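Local coordinates for protein aminofutalosine deaminase (Helicobacter pylori, PDB 7LKK) that deaminates aminofutalosine in the menaquinone pathway of this bacterium, with an iron(III) ion bound in its active site, and probably deaminates adenosine too, at residues Pro300-Asn303 and Arg304-Gly308; Ser85-Lys88 and Ala89-Tyr93. All blocks are in the same frame, centred on the assembly; numbering follows the deposited sequence.

Contact 1 (Pro300-Asn303 and Arg304-Gly308); sequences PFSN and RLLSG. With EDO (1,2-ethanediol), chain I.
Arg304 N reaches back one helical turn to Pro300 O (3.1 Å), while its side chain runs outward to the second subunit, where NE and NH2 bond to the carbonyls of Leu346 and Met351. Leu305 N repeats the step onto Phe301 O. Its CG, held beside its own backbone N (chi1 -66°), turns back along the helix, and CD1 meets the edge of the Phe301 ring, near the ring plane, 3.6 Å from Phe301 CD1. Leu306 N still bonds to Ser302 O at 3.0 Å, yet here the backbone leaves helical angles. Its methyl CD2 lies 4.1 Å from Ser302 OG, a hydroxyl bonded to the iron ligand Asp328, and the leucine side chain touches the bound methylthio-coformycin. Ser307 follows the break, and its carbonyl takes a weak hydrogen bond from ethanediol O1. Gly308, at a positive phi (83°), then returns its N to Asn303 O (2.8 Å), five residues back. The chemistry is that of a helix end: three successive i to i+4 bonds give way to a wider i to i+5 closure, which satisfies Asn303 O, while Leu306, the residue where helical angles end, faces the inhibitor.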
# COMPACT_ATOMS: atom_id res chain seq x y z
N PRO A 300 -1.91 -5.44 -8.80
CA PRO A 300 -2.87 -4.90 -7.82
C PRO A 300 -3.02 -3.39 -7.85
O PRO A 300 -4.15 -2.89 -7.76
CB PRO A 300 -2.31 -5.39 -6.47
CG PRO A 300 -0.92 -5.84 -6.73
CD PRO A 300 -0.87 -6.28 -8.17
N PHE A 301 -1.93 -2.63 -7.95
CA PHE A 301 -2.05 -1.18 -7.89
C PHE A 301 -2.71 -0.63 -9.16
O PHE A 301 -3.57 0.25 -9.08
CB PHE A 301 -0.69 -0.52 -7.66
CG PHE A 301 -0.76 0.77 -6.91
CD1 PHE A 301 -0.99 1.97 -7.57
CD2 PHE A 301 -0.60 0.80 -5.53
CE1 PHE A 301 -1.05 3.16 -6.88
CE2 PHE A 301 -0.67 2.00 -4.83
CZ PHE A 301 -0.90 3.18 -5.51
N SER A 302 -2.31 -1.15 -10.32
CA SER A 302 -2.95 -0.74 -11.57
C SER A 302 -4.44 -1.05 -11.56
O SER A 302 -5.26 -0.23 -11.99
CB SER A 302 -2.26 -1.41 -12.75
OG SER A 302 -3.00 -1.22 -13.95
N ASN A 303 -4.81 -2.24 -11.07
CA ASN A 303 -6.22 -2.61 -11.00
C ASN A 303 -7.01 -1.65 -10.12
O ASN A 303 -8.16 -1.32 -10.42
CB ASN A 303 -6.37 -4.04 -10.47
CG ASN A 303 -5.86 -5.09 -11.44
OD1 ASN A 303 -5.59 -4.80 -12.61
ND2 ASN A 303 -5.73 -6.31 -10.96
N ARG A 304 -6.40 -1.20 -9.01
CA ARG A 304 -7.09 -0.27 -8.12
C ARG A 304 -7.24 1.10 -8.77
O ARG A 304 -8.26 1.78 -8.57
CB ARG A 304 -6.33 -0.14 -6.80
CG ARG A 304 -7.06 0.69 -5.75
CD ARG A 304 -8.38 0.05 -5.36
NE ARG A 304 -9.17 0.89 -4.46
CZ ARG A 304 -10.25 1.57 -4.83
NH1 ARG A 304 -10.68 1.51 -6.09
NH2 ARG A 304 -10.91 2.30 -3.95
N LEU A 305 -6.24 1.54 -9.53
CA LEU A 305 -6.28 2.87 -10.12
C LEU A 305 -7.21 2.95 -11.32
O LEU A 305 -7.75 4.02 -11.62
CB LEU A 305 -4.88 3.32 -10.53
CG LEU A 305 -3.85 3.54 -9.42
CD1 LEU A 305 -2.56 4.08 -10.02
CD2 LEU A 305 -4.39 4.47 -8.35
N LEU A 306 -7.41 1.83 -12.03
CA LEU A 306 -8.21 1.86 -13.25
C LEU A 306 -9.64 1.42 -12.96
O LEU A 306 -10.47 2.24 -12.56
CB LEU A 306 -7.58 0.97 -14.32
CG LEU A 306 -6.60 1.65 -15.30
CD1 LEU A 306 -5.57 2.49 -14.56
CD2 LEU A 306 -5.92 0.62 -16.19
N SER A 307 -9.93 0.13 -13.13
CA SER A 307 -11.29 -0.35 -12.89
C SER A 307 -11.69 -0.23 -11.43
O SER A 307 -12.88 -0.08 -11.12
CB SER A 307 -11.42 -1.80 -13.35
OG SER A 307 -10.87 -2.68 -12.38
N GLY A 308 -10.72 -0.30 -10.52
CA GLY A 308 -11.01 -0.29 -9.10
C GLY A 308 -11.40 -1.62 -8.51
O GLY A 308 -11.76 -1.68 -7.33
C1 EDO I . -15.45 0.00 -8.74
O1 EDO I . -14.59 1.14 -8.67
C2 EDO I . -16.68 0.23 -7.87
O2 EDO I . -17.58 1.15 -8.51

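Contact 2 (Ser85-Lys88 and Ala89-Tyr93); sequences SNNK and ASFDY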
# COMPACT_ATOMS: atom_id res chain seq x y z
N SER A 85 7.47 5.36 -18.71
CA SER A 85 8.09 5.65 -17.43
C SER A 85 8.07 7.13 -17.06
O SER A 85 8.31 7.47 -15.90
CB SER A 85 9.53 5.14 -17.42
OG SER A 85 9.56 3.72 -17.42
N ASN A 86 7.79 8.03 -18.02
CA ASN A 86 7.72 9.45 -17.70
C ASN A 86 6.50 9.81 -16.87
O ASN A 86 6.50 10.87 -16.22
CB ASN A 86 7.70 10.28 -18.99
CG ASN A 86 9.08 10.65 -19.48
OD1 ASN A 86 10.03 10.74 -18.69
ND2 ASN A 86 9.21 10.89 -20.78
N ASN A 87 5.48 8.96 -16.86
CA ASN A 87 4.18 9.36 -16.35
C ASN A 87 4.19 9.57 -14.84
O ASN A 87 4.74 8.76 -14.08
CB ASN A 87 3.12 8.32 -16.70
CG ASN A 87 1.74 8.71 -16.22
OD1 ASN A 87 1.28 9.83 -16.45
ND2 ASN A 87 1.08 7.80 -15.51
N LYS A 88 3.56 10.67 -14.41
CA LYS A 88 3.17 10.85 -13.01
C LYS A 88 1.67 11.11 -12.92
O LYS A 88 0.94 10.27 -12.38
CB LYS A 88 3.97 11.98 -12.36
CG LYS A 88 5.48 11.82 -12.49
CD LYS A 88 6.10 11.39 -11.18
CE LYS A 88 7.62 11.41 -11.26
NZ LYS A 88 8.12 10.63 -12.41
N ALA A 89 1.18 12.23 -13.45
CA ALA A 89 -0.24 12.57 -13.39
C ALA A 89 -0.79 12.90 -14.78
O ALA A 89 -1.77 13.63 -14.89
CB ALA A 89 -0.49 13.72 -12.43
N SER A 90 -0.17 12.38 -15.83
CA SER A 90 -0.66 12.65 -17.18
C SER A 90 -1.96 11.92 -17.48
O SER A 90 -2.71 12.36 -18.37
CB SER A 90 0.40 12.27 -18.22
OG SER A 90 1.58 13.03 -18.06
N PHE A 91 -2.25 10.83 -16.77
CA PHE A 91 -3.42 10.00 -17.05
C PHE A 91 -4.39 10.05 -15.88
O PHE A 91 -3.99 10.16 -14.72
CB PHE A 91 -3.01 8.55 -17.33
CG PHE A 91 -1.97 8.40 -18.41
CD1 PHE A 91 -1.98 9.23 -19.52
CD2 PHE A 91 -1.00 7.42 -18.33
CE1 PHE A 91 -1.03 9.09 -20.52
CE2 PHE A 91 -0.04 7.27 -19.32
CZ PHE A 91 -0.06 8.11 -20.42
N ASP A 92 -5.68 9.98 -16.20
CA ASP A 92 -6.72 10.00 -15.18
C ASP A 92 -6.87 8.63 -14.52
O ASP A 92 -6.70 7.59 -15.16
CB ASP A 92 -8.06 10.41 -15.79
CG ASP A 92 -8.07 11.85 -16.26
OD1 ASP A 92 -7.15 12.62 -15.90
OD2 ASP A 92 -9.01 12.22 -17.00
N TYR A 93 -7.19 8.65 -13.23
CA TYR A 93 -7.45 7.44 -12.47
C TYR A 93 -8.86 7.49 -11.89
O TYR A 93 -9.50 8.55 -11.86
CB TYR A 93 -6.43 7.25 -11.34
CG TYR A 93 -5.01 7.05 -11.84
CD1 TYR A 93 -4.74 6.16 -12.88
CD2 TYR A 93 -3.95 7.76 -11.29
CE1 TYR A 93 -3.45 5.98 -13.34
CE2 TYR A 93 -2.66 7.58 -11.75
CZ TYR A 93 -2.41 6.68 -12.77
OH TYR A 93 -1.13 6.50 -13.23
O HOH W 1 -1.19 9.50 -14.30
O HOH W 2 3.19 12.93 -16.23
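Asn87 and Ser90 stand on either side of a turn with no regular helix or strand, their CA atoms 5.9 Å apart (Asn87 CA to Ser90 CA). The turn is tied by a side chain acting as a backbone carbonyl would: Asn87 OD1 accepts the N-H of Ser90 at 3.0 Å. The donor lies close to the plane of the amide carbonyl, though the N-H...O angle is well short of straight, 135°. With CG anti to the backbone N (chi1 -179°), the amide leans along the chain in the direction of Ser90 and reaches its N-H.

There its flat amide lies over one face of the Phe91 ring, stacked with the two planes 29° apart and displaced from the ring centre; ND2 comes within 3.5 Å of Phe91 CD2. Toward Tyr93 the amide is turned far more steeply against the ring, and that ring carries Phe91 O above its centre. The other end of the amide is doubly used. Asn87 ND2 donates to Leu330 O and, at 3.1 Å, to a water that also receives the N-H of Phe91 and may donate to Lys88 O, one of several acceptors within its reach. One asparagine therefore has its oxygen spent on the turn and its nitrogen on a neighbouring loop and an ordered water, which fixes which way round the amide sits.

All this belongs to the loop between strand 69-80, whose end supplies iron ligand His79, and helix 96-106. Phe91 packs on Ser102, Val103 and Asn106 of that helix, while Gln404 in helix 401-408 of the second subunit lies against Ala89 and Tyr93.

How the contacts relate
Contact 1 is the more buried of the two, formed at the end of helix 300-305; contact 2 is only partly buried and lies in a loop, with Lys88 exposed. Their centres are about 14 Å apart, and they meet where Tyr93 CB packs 3.5 Å from Leu305 O; the next residue, Gly94, shares a backbone hydrogen bond with Leu305. Both touch helix 96-106, which carries the pocket residue Trp99, and helix 401-408 of the second subunit. Their chemistry follows their place: repeated main-chain bonds serve the helix end, whereas the irregular loop relies on a side-chain amide and an ordered water.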